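Local coordinates for protein inositol-1,4,5-trisphosphate 5-phosphatase 1 (Schizosaccharomyces pombe, PDB 1I9Z) that removes the 5-phosphate from soluble and lipid inositol phosphates through its central catalytic domain, and so controls phosphoinositide levels in membrane trafficking and signalling, at residues E85-V88 against K89-L92; K239-T243 against G244-P248; I285-R288 against G289-P293; Y230-E233 against Y234-L237; T52-A55 against D56-V60. All blocks are in the same frame, centred on the assembly; numbering follows the deposited sequence.

Overall arrangement
All five contacts are local and lie in the DNase I-like catalytic domain. Contacts 1 and 5 form one group by the six-stranded sheet, their centres about 13 Å apart. They touch where L92 CD2 meets Y58 CE1 at 3.9 Å. Contacts 2 and 4 share helix 236-242; contact 2 lies across the chain's centre from contacts 1 and 5. Contact 2 also meets contact 3, where P248 O and R288 NH2 are 3.0 Å apart, a probable hydrogen bond. Contact 3 lies nearest the middle of the chain and joins the two sheets. In contact 4, the side chain of D235 is about 13 Å from bound inositol-1,4-bisphosphate, and Q236 bonds to pocket residues R211 and Y171.

Contact 1 (E85-V88 against K89-L92); sequences ESCV and KRLL
S86 and R90 sit one turn apart on helix 78-94, which packs against the six-stranded sheet of the DNase I-like phosphatase domain. Regular i to i+4 backbone bonds run from K89 N to E85 O, R90 N to S86 O, L91 N to C87 O and L92 N to V88 O, the last the shortest at 2.8 Å. The side chains of S86 and R90 repeat this spacing. NH2 of R90 donates to OG of S86 at 2.9 Å, with an N-H...O angle of 163°. OG meets the guanidinium at its edge, close to the plane. The arginine chain bends at chi3 (-64°), which turns its end back along the helix toward the serine. SG of C87 is a looser neighbour, 4.0 Å from R90 NH2. On another face of the helix V88 and L92 lie side by side and point the same way, with CG1 of V88 4.0 Å from CD1 of L92. K89 bends at chi3 and chi4, and its NZ comes back to 3.6 Å from O of E85 and bonds weakly to Q104 OE1. The charged ends stay apart, with E85 OE1 5.1 Å from K89 NZ. The E85 carboxylate instead bonds to S107 and forms a salt bridge with R81. V88, K89 and L92 rest on F118 of strand 113-120, E85 rests on M116, and L91 reaches L47 of helix 44-47.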
# COMPACT_ATOMS: atom_id res chain seq x y z
N GLU A 85 -1.38 -10.10 -14.69
CA GLU A 85 -0.37 -9.11 -15.09
C GLU A 85 -0.60 -8.65 -16.52
O GLU A 85 -0.48 -7.46 -16.85
CB GLU A 85 1.09 -9.67 -15.03
CG GLU A 85 1.49 -10.03 -13.57
CD GLU A 85 2.84 -10.71 -13.46
OE1 GLU A 85 3.52 -10.89 -14.48
OE2 GLU A 85 3.22 -11.08 -12.34
N SER A 86 -0.81 -9.63 -17.40
CA SER A 86 -1.02 -9.28 -18.79
C SER A 86 -2.29 -8.44 -18.92
O SER A 86 -2.35 -7.49 -19.75
CB SER A 86 -1.16 -10.59 -19.63
OG SER A 86 -1.66 -10.28 -20.92
N CYS A 87 -3.33 -8.79 -18.15
CA CYS A 87 -4.58 -8.00 -18.25
C CYS A 87 -4.40 -6.56 -17.77
O CYS A 87 -4.88 -5.62 -18.40
CB CYS A 87 -5.74 -8.64 -17.48
SG CYS A 87 -6.39 -10.15 -18.22
N VAL A 88 -3.73 -6.38 -16.62
CA VAL A 88 -3.53 -5.02 -16.14
C VAL A 88 -2.67 -4.21 -17.09
O VAL A 88 -2.98 -3.03 -17.42
CB VAL A 88 -2.88 -5.08 -14.71
CG1 VAL A 88 -2.56 -3.67 -14.24
CG2 VAL A 88 -3.83 -5.78 -13.76
N LYS A 89 -1.58 -4.81 -17.57
CA LYS A 89 -0.70 -4.11 -18.48
C LYS A 89 -1.47 -3.69 -19.74
O LYS A 89 -1.30 -2.58 -20.23
CB LYS A 89 0.48 -5.03 -18.86
CG LYS A 89 1.64 -4.39 -19.68
CD LYS A 89 2.75 -5.47 -20.07
CE LYS A 89 3.62 -5.99 -18.81
NZ LYS A 89 3.01 -6.93 -17.73
N ARG A 90 -2.30 -4.58 -20.28
CA ARG A 90 -3.04 -4.24 -21.53
C ARG A 90 -3.97 -3.05 -21.25
O ARG A 90 -4.12 -2.12 -22.04
CB ARG A 90 -3.89 -5.40 -22.02
CG ARG A 90 -3.46 -5.93 -23.38
CD ARG A 90 -4.24 -7.20 -23.78
NE ARG A 90 -3.94 -8.29 -22.86
CZ ARG A 90 -4.77 -9.30 -22.59
NH1 ARG A 90 -5.96 -9.36 -23.18
NH2 ARG A 90 -4.42 -10.25 -21.73
N LEU A 91 -4.61 -3.11 -20.11
CA LEU A 91 -5.53 -2.06 -19.75
C LEU A 91 -4.83 -0.71 -19.53
O LEU A 91 -5.28 0.34 -20.06
CB LEU A 91 -6.29 -2.58 -18.52
CG LEU A 91 -7.60 -2.01 -18.00
CD1 LEU A 91 -8.75 -1.99 -19.06
CD2 LEU A 91 -7.96 -2.93 -16.83
N LEU A 92 -3.70 -0.69 -18.82
CA LEU A 92 -2.97 0.56 -18.62
C LEU A 92 -2.42 1.15 -19.95
O LEU A 92 -2.42 2.37 -20.16
CB LEU A 92 -1.77 0.32 -17.68
CG LEU A 92 -2.13 0.00 -16.25
CD1 LEU A 92 -0.84 -0.20 -15.42
CD2 LEU A 92 -2.97 1.17 -15.70

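Contact 2 (K239-T243 against G244-P248); sequences KQMLT and GKVFP
M241 and G244 close the end of helix 236-242, where the chain turns out of helical geometry at G244 (phi 74°). N of G244 bonds to O of M241 at 3.0 Å, approaching from above the carbonyl plane. N of K245 reaches back to O of Q240 in a weak bond of 3.4 Å. Beyond the turn, K245 crosses Q240 at a slant, and its NZ donates to OE1 of Q240 at 3.1 Å, in the carbonyl plane and on a lone pair. The bend of the glutamine at chi2 (-58°) turns its amide to the lysine end, and a water accepts from its NE2. V246 packs closely: its CG2 is 3.4 Å from CB of Q240. M241 crosses V246 at about a right angle, CG to CG2 4.1 Å, and its CE lies 4.2 Å from CB of F247. A second water lies within hydrogen-bonding distance of the carbonyls of M241 and V246. The F247 ring leads away from the helix, stacks on F208 and meets W204 edge-to-face. The backbone pattern is a Schellman motif with a weak outer bond. A glycine of positive phi ends the helix, and V246 and the CB of F247 pack back against its last turn.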
# COMPACT_ATOMS: atom_id res chain seq x y z
N LYS A 239 -10.59 -0.71 16.16
CA LYS A 239 -10.46 -0.94 17.61
C LYS A 239 -9.03 -1.29 17.96
O LYS A 239 -8.49 -0.69 18.89
CB LYS A 239 -11.42 -2.03 18.11
CG LYS A 239 -11.45 -2.29 19.65
CD LYS A 239 -12.43 -3.49 19.94
CE LYS A 239 -12.55 -3.98 21.39
NZ LYS A 239 -12.97 -5.47 21.46
N GLN A 240 -8.41 -2.21 17.20
CA GLN A 240 -7.00 -2.60 17.47
C GLN A 240 -5.98 -1.56 17.08
O GLN A 240 -4.91 -1.48 17.71
CB GLN A 240 -6.63 -3.91 16.80
CG GLN A 240 -7.60 -5.03 17.15
CD GLN A 240 -7.69 -5.26 18.63
OE1 GLN A 240 -6.78 -5.84 19.25
NE2 GLN A 240 -8.77 -4.81 19.21
N MET A 241 -6.25 -0.74 16.07
CA MET A 241 -5.31 0.30 15.74
C MET A 241 -5.35 1.40 16.82
O MET A 241 -4.31 2.01 17.13
CB MET A 241 -5.61 0.92 14.36
CG MET A 241 -5.21 -0.09 13.21
SD MET A 241 -5.56 0.60 11.62
CE MET A 241 -4.47 2.04 11.60
N LEU A 242 -6.53 1.67 17.37
CA LEU A 242 -6.64 2.72 18.38
C LEU A 242 -5.77 2.48 19.61
O LEU A 242 -5.27 3.45 20.24
CB LEU A 242 -8.11 2.90 18.81
CG LEU A 242 -8.83 3.70 17.69
CD1 LEU A 242 -10.26 3.98 18.11
CD2 LEU A 242 -8.08 5.05 17.38
N THR A 243 -5.59 1.22 19.95
CA THR A 243 -4.74 0.87 21.08
C THR A 243 -3.24 0.74 20.76
O THR A 243 -2.44 0.41 21.66
CB THR A 243 -5.19 -0.45 21.62
OG1 THR A 243 -4.72 -1.48 20.75
CG2 THR A 243 -6.72 -0.52 21.67
N GLY A 244 -2.84 1.00 19.52
CA GLY A 244 -1.43 0.83 19.15
C GLY A 244 -1.00 -0.63 19.02
O GLY A 244 0.13 -0.91 18.68
N LYS A 245 -1.90 -1.58 19.26
CA LYS A 245 -1.55 -3.01 19.15
C LYS A 245 -1.12 -3.43 17.69
O LYS A 245 -0.20 -4.25 17.50
CB LYS A 245 -2.75 -3.91 19.56
CG LYS A 245 -3.39 -3.76 20.99
CD LYS A 245 -4.22 -5.04 21.26
CE LYS A 245 -5.34 -4.96 22.37
NZ LYS A 245 -6.40 -6.11 22.30
N VAL A 246 -1.79 -2.88 16.68
CA VAL A 246 -1.44 -3.25 15.30
C VAL A 246 -1.28 -2.02 14.45
O VAL A 246 -1.87 -0.99 14.73
CB VAL A 246 -2.51 -4.15 14.63
CG1 VAL A 246 -2.40 -5.49 15.16
CG2 VAL A 246 -3.92 -3.58 14.83
N PHE A 247 -0.48 -2.14 13.39
CA PHE A 247 -0.23 -1.01 12.49
C PHE A 247 -0.01 0.35 13.17
O PHE A 247 -0.63 1.35 12.83
CB PHE A 247 -1.39 -0.82 11.46
CG PHE A 247 -1.69 -2.09 10.65
CD1 PHE A 247 -2.68 -2.95 11.05
CD2 PHE A 247 -0.93 -2.40 9.52
CE1 PHE A 247 -2.97 -4.13 10.35
CE2 PHE A 247 -1.22 -3.59 8.81
CZ PHE A 247 -2.23 -4.43 9.23
N PRO A 248 0.91 0.39 14.16
CA PRO A 248 1.15 1.68 14.81
C PRO A 248 1.72 2.69 13.80
O PRO A 248 2.49 2.37 12.87
CB PRO A 248 2.17 1.33 15.94
CG PRO A 248 2.92 0.09 15.39
CD PRO A 248 1.73 -0.71 14.70
O HOH W 1 -9.08 -4.14 21.90
O HOH W 2 -2.05 1.77 15.60

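Contact 3 (I285-R288 against G289-P293); sequences ILYR and GELVP
Y287 spans the turn after strand 283-288 and touches three residues of 289-293 in succession. Its CB lies 4.0 Å from CD1 of L291, and these two side chains slide past each other in opposite directions. CG stands between the backbone N and the carbonyl carbon (chi1 67°), which raises the ring beside the returning chain. On one flank of the ring, CD1 is 3.6 Å from O of G289 and CE1 is 3.7 Å from the same atom. That oxygen lies in the ring plane, at the edge, where the ring hydrogens carry slight positive charge. On the other flank CE2 is 4.0 Å from CB of P293. CZ is 3.9 Å from CG of P293. At the tip, OH is 3.5 Å from that CG, and the tyrosine and proline cross at about a right angle. G289 has a positive phi (106°), and E290 is the centre of an inverse gamma turn whose bond from L291 N to G289 O is weak. Outside the segments, Y313 meets the Y287 ring edge-to-face, and L291 packs on A315, Y201 and V203. The turn leads from the outermost strand 283-288 of one sheet to the outermost strand 292-298 of the other, joining the two packed sheets at the core of the four-layered alpha/beta/beta/alpha sandwich of the DNase I-like fold.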
# COMPACT_ATOMS: atom_id res chain seq x y z
N ILE A 285 -6.75 -0.24 3.10
CA ILE A 285 -5.46 0.32 2.64
C ILE A 285 -5.05 1.30 3.73
O ILE A 285 -5.83 2.19 4.05
CB ILE A 285 -5.61 1.03 1.29
CG1 ILE A 285 -6.01 -0.01 0.24
CG2 ILE A 285 -4.31 1.70 0.82
CD1 ILE A 285 -6.59 0.73 -1.10
N LEU A 286 -3.86 1.10 4.29
CA LEU A 286 -3.31 1.93 5.38
C LEU A 286 -1.95 2.50 4.93
O LEU A 286 -1.25 1.84 4.13
CB LEU A 286 -3.03 1.07 6.63
CG LEU A 286 -4.24 0.24 7.08
CD1 LEU A 286 -3.74 -0.61 8.27
CD2 LEU A 286 -5.47 1.12 7.47
N TYR A 287 -1.55 3.69 5.43
CA TYR A 287 -0.27 4.23 4.97
C TYR A 287 0.48 4.81 6.15
O TYR A 287 -0.13 5.21 7.19
CB TYR A 287 -0.46 5.31 3.88
CG TYR A 287 -1.13 6.59 4.39
CD1 TYR A 287 -0.37 7.68 4.85
CD2 TYR A 287 -2.50 6.71 4.42
CE1 TYR A 287 -0.98 8.85 5.34
CE2 TYR A 287 -3.14 7.86 4.91
CZ TYR A 287 -2.34 8.93 5.37
OH TYR A 287 -2.96 10.05 5.87
N ARG A 288 1.78 4.85 6.00
CA ARG A 288 2.60 5.35 7.06
C ARG A 288 3.61 6.28 6.41
O ARG A 288 4.18 5.95 5.35
CB ARG A 288 3.28 4.21 7.79
CG ARG A 288 4.06 4.74 8.96
CD ARG A 288 5.23 3.91 9.38
NE ARG A 288 4.94 3.09 10.53
CZ ARG A 288 5.79 2.80 11.51
NH1 ARG A 288 7.04 3.28 11.53
NH2 ARG A 288 5.40 1.97 12.48
N GLY A 289 3.82 7.45 7.01
CA GLY A 289 4.72 8.42 6.42
C GLY A 289 3.91 9.55 5.82
O GLY A 289 2.65 9.46 5.73
N GLU A 290 4.62 10.58 5.34
CA GLU A 290 3.97 11.77 4.82
C GLU A 290 3.36 11.80 3.43
O GLU A 290 3.50 12.78 2.73
CB GLU A 290 4.89 13.02 4.99
CG GLU A 290 5.39 13.26 6.43
CD GLU A 290 4.31 13.12 7.52
OE1 GLU A 290 3.20 13.72 7.40
OE2 GLU A 290 4.58 12.42 8.53
N LEU A 291 2.61 10.76 3.08
CA LEU A 291 1.91 10.74 1.81
C LEU A 291 0.75 11.70 1.94
O LEU A 291 0.29 11.94 3.05
CB LEU A 291 1.33 9.34 1.53
CG LEU A 291 2.37 8.31 1.14
CD1 LEU A 291 1.72 6.89 0.98
CD2 LEU A 291 3.00 8.79 -0.20
N VAL A 292 0.27 12.24 0.83
CA VAL A 292 -0.94 13.08 0.87
C VAL A 292 -2.05 12.21 0.28
O VAL A 292 -2.04 11.93 -0.91
CB VAL A 292 -0.78 14.36 0.03
CG1 VAL A 292 -2.12 15.14 0.01
CG2 VAL A 292 0.37 15.22 0.62
N PRO A 293 -3.00 11.74 1.11
CA PRO A 293 -4.10 10.89 0.64
C PRO A 293 -5.21 11.64 -0.02
O PRO A 293 -5.58 12.77 0.39
CB PRO A 293 -4.56 10.19 1.92
CG PRO A 293 -4.36 11.31 2.95
CD PRO A 293 -3.00 11.85 2.59

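Contact 4 (Y230-E233 against Y234-L237); sequences YLFE and YDQL
Y230 and Y234 bring their rings together obliquely, with planes at 54° and centroids 5.3 Å apart. CD1 of Y234 lies over one face of the Y230 ring, and the closest side-chain approach is CE1 of Y234 to CZ of Y230, 3.7 Å. The Y234 ring has O of E233 over one face. At its edge, in plane, O of Y230 is 3.5 Å from CD1. One water joins the two tyrosines, 2.5 Å from OH of Y230 and 2.7 Å from OH of Y234. The planes of the F232 ring and the D235 carboxylate are only 10° apart, but the groups are offset obliquely, CE1 of F232 3.9 Å from OD2 of D235. F232 to D235 forms a type I beta turn. N of Y234 bonds to O of L231 at 2.8 Å, and N of D235 bonds to O of F232 at 3.0 Å. D235 is the N-cap of helix 236-242. Its OD2 accepts from N of N238 and forms a salt bridge with R284. A helix start and an arginine around one buried carboxylate would probably stabilise its negative charge.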
# COMPACT_ATOMS: atom_id res chain seq x y z
N TYR A 230 -21.99 4.22 12.63
CA TYR A 230 -22.34 3.30 13.73
C TYR A 230 -21.63 1.97 13.55
O TYR A 230 -21.07 1.40 14.48
CB TYR A 230 -23.86 3.01 13.77
CG TYR A 230 -24.23 1.93 14.74
CD1 TYR A 230 -24.25 2.17 16.10
CD2 TYR A 230 -24.58 0.66 14.30
CE1 TYR A 230 -24.62 1.18 17.01
CE2 TYR A 230 -24.93 -0.33 15.20
CZ TYR A 230 -24.96 -0.07 16.56
OH TYR A 230 -25.34 -1.06 17.45
N LEU A 231 -21.63 1.45 12.33
CA LEU A 231 -20.97 0.17 12.16
C LEU A 231 -19.46 0.24 12.41
O LEU A 231 -18.89 -0.71 12.92
CB LEU A 231 -21.21 -0.36 10.73
CG LEU A 231 -22.66 -0.74 10.44
CD1 LEU A 231 -22.79 -1.10 8.92
CD2 LEU A 231 -23.08 -2.03 11.34
N PHE A 232 -18.83 1.35 12.07
CA PHE A 232 -17.40 1.48 12.22
C PHE A 232 -17.02 1.42 13.69
O PHE A 232 -15.91 1.05 14.06
CB PHE A 232 -16.94 2.74 11.51
CG PHE A 232 -15.43 2.87 11.42
CD1 PHE A 232 -14.71 2.07 10.51
CD2 PHE A 232 -14.75 3.80 12.21
CE1 PHE A 232 -13.34 2.21 10.41
CE2 PHE A 232 -13.37 3.94 12.13
CZ PHE A 232 -12.66 3.15 11.23
N GLU A 233 -17.96 1.80 14.57
CA GLU A 233 -17.71 1.72 16.01
C GLU A 233 -17.51 0.28 16.42
O GLU A 233 -16.92 -0.01 17.51
CB GLU A 233 -18.91 2.25 16.84
CG GLU A 233 -19.12 3.72 16.82
CD GLU A 233 -20.41 4.11 17.63
OE1 GLU A 233 -20.78 3.37 18.58
OE2 GLU A 233 -21.04 5.15 17.32
N TYR A 234 -17.94 -0.66 15.58
CA TYR A 234 -17.76 -2.04 15.92
C TYR A 234 -16.71 -2.72 15.02
O TYR A 234 -16.58 -3.93 15.07
CB TYR A 234 -19.05 -2.76 15.75
CG TYR A 234 -19.98 -2.37 16.89
CD1 TYR A 234 -20.78 -1.25 16.81
CD2 TYR A 234 -19.94 -3.09 18.08
CE1 TYR A 234 -21.59 -0.82 17.97
CE2 TYR A 234 -20.70 -2.68 19.20
CZ TYR A 234 -21.51 -1.55 19.11
OH TYR A 234 -22.19 -1.18 20.24
N ASP A 235 -16.00 -1.93 14.23
CA ASP A 235 -14.96 -2.53 13.34
C ASP A 235 -13.75 -2.94 14.16
O ASP A 235 -13.20 -2.12 14.92
CB ASP A 235 -14.56 -1.52 12.28
CG ASP A 235 -13.35 -1.98 11.47
OD1 ASP A 235 -13.50 -2.94 10.71
OD2 ASP A 235 -12.29 -1.36 11.60
N GLN A 236 -13.36 -4.21 14.02
CA GLN A 236 -12.18 -4.73 14.79
C GLN A 236 -10.87 -4.07 14.42
O GLN A 236 -10.04 -3.81 15.28
CB GLN A 236 -12.05 -6.24 14.56
CG GLN A 236 -13.21 -7.05 15.18
CD GLN A 236 -13.17 -8.44 14.67
OE1 GLN A 236 -12.38 -8.75 13.75
NE2 GLN A 236 -14.00 -9.33 15.24
N LEU A 237 -10.65 -3.73 13.15
CA LEU A 237 -9.37 -3.11 12.84
C LEU A 237 -9.20 -1.72 13.53
O LEU A 237 -8.13 -1.42 14.11
CB LEU A 237 -9.18 -2.96 11.33
CG LEU A 237 -7.82 -2.27 10.96
CD1 LEU A 237 -6.64 -3.13 11.48
CD2 LEU A 237 -7.64 -2.13 9.45
O HOH W 3 -24.83 -1.36 19.83
O HOH W 4 -14.18 0.16 16.15

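Contact 5 (T52-A55 against D56-V60); sequences TPLA and DIYVV
Y58 has its CG beside the backbone N and anti to the carbonyl carbon (chi1 -77°), and this swings its ring back against A55. The backbone is extended at A55 and bends at D56 (psi -35°), which sets N of A55 opposite the tyrosine hydroxyl. The contact marks the entry to strand 57-63, an inner strand of the six-stranded sheet in the DNase I-like sandwich. N of A55 donates to OH of Y58 at 3.0 Å, and the N-H...O angle is 161°. The methyl of A55 lies over one ring face in a CH-pi contact, with CB 4.2 Å from the centroid. CB of A55 also comes to 3.8 Å from CE1 of Y58. One ring therefore holds the loop twice, by its hydroxyl and by its face. D56, between the two residues, turns its carboxylate elsewhere: OD1 forms a salt bridge with K120 and OD2 accepts from N of K26. These bonds tie the strand's beginning to both neighbouring strands, 113-120 and 20-33. F28 meets the Y58 ring at an inclined angle, and F48 touches it from the loop. L54 crosses the tyrosine obliquely and lies against its hydroxyl. OH of Y58 is 3.4 Å from CA of L54 and 3.6 Å from CB of L54.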
# COMPACT_ATOMS: atom_id res chain seq x y z
N THR A 52 -9.71 11.65 -13.60
CA THR A 52 -8.47 12.38 -13.30
C THR A 52 -7.29 11.80 -14.09
O THR A 52 -7.42 10.77 -14.76
CB THR A 52 -8.14 12.37 -11.78
OG1 THR A 52 -7.49 11.13 -11.44
CG2 THR A 52 -9.42 12.52 -10.95
N PRO A 53 -6.12 12.46 -14.02
CA PRO A 53 -5.03 11.88 -14.82
C PRO A 53 -4.58 10.50 -14.34
O PRO A 53 -4.75 10.13 -13.18
CB PRO A 53 -3.92 12.94 -14.72
CG PRO A 53 -4.70 14.24 -14.37
CD PRO A 53 -5.68 13.71 -13.37
N LEU A 54 -4.04 9.72 -15.27
CA LEU A 54 -3.52 8.39 -14.91
C LEU A 54 -2.38 8.62 -13.94
O LEU A 54 -1.64 9.64 -14.03
CB LEU A 54 -2.99 7.70 -16.16
CG LEU A 54 -4.01 7.53 -17.30
CD1 LEU A 54 -3.23 7.17 -18.55
CD2 LEU A 54 -5.04 6.45 -16.96
N ALA A 55 -2.18 7.68 -13.02
CA ALA A 55 -1.12 7.82 -12.04
C ALA A 55 0.26 7.53 -12.63
O ALA A 55 0.36 6.92 -13.69
CB ALA A 55 -1.35 6.83 -10.86
N ASP A 56 1.29 7.91 -11.90
CA ASP A 56 2.66 7.60 -12.32
C ASP A 56 2.99 6.14 -11.98
O ASP A 56 3.70 5.45 -12.72
CB ASP A 56 3.61 8.52 -11.60
CG ASP A 56 3.38 9.99 -12.03
OD1 ASP A 56 3.37 10.21 -13.25
OD2 ASP A 56 3.20 10.87 -11.18
N ILE A 57 2.44 5.68 -10.86
CA ILE A 57 2.73 4.33 -10.38
C ILE A 57 1.42 3.69 -9.98
O ILE A 57 0.65 4.31 -9.27
CB ILE A 57 3.66 4.40 -9.13
CG1 ILE A 57 4.93 5.18 -9.49
CG2 ILE A 57 4.05 2.99 -8.64
CD1 ILE A 57 5.91 5.38 -8.33
N TYR A 58 1.18 2.47 -10.51
CA TYR A 58 0.04 1.67 -10.11
C TYR A 58 0.55 0.48 -9.27
O TYR A 58 1.42 -0.32 -9.73
CB TYR A 58 -0.73 1.10 -11.30
CG TYR A 58 -1.59 2.11 -11.95
CD1 TYR A 58 -1.03 3.02 -12.82
CD2 TYR A 58 -2.97 2.20 -11.65
CE1 TYR A 58 -1.79 4.04 -13.39
CE2 TYR A 58 -3.77 3.23 -12.25
CZ TYR A 58 -3.14 4.14 -13.10
OH TYR A 58 -3.80 5.22 -13.63
N VAL A 59 -0.00 0.34 -8.05
CA VAL A 59 0.41 -0.75 -7.17
C VAL A 59 -0.84 -1.59 -6.99
O VAL A 59 -1.84 -1.15 -6.44
CB VAL A 59 0.96 -0.19 -5.77
CG1 VAL A 59 1.25 -1.40 -4.80
CG2 VAL A 59 2.23 0.67 -6.03
N VAL A 60 -0.82 -2.82 -7.51
CA VAL A 60 -1.97 -3.70 -7.47
C VAL A 60 -1.70 -4.98 -6.68
O VAL A 60 -0.75 -5.72 -6.97
CB VAL A 60 -2.36 -4.11 -8.93
CG1 VAL A 60 -3.71 -4.90 -8.93
CG2 VAL A 60 -2.45 -2.83 -9.84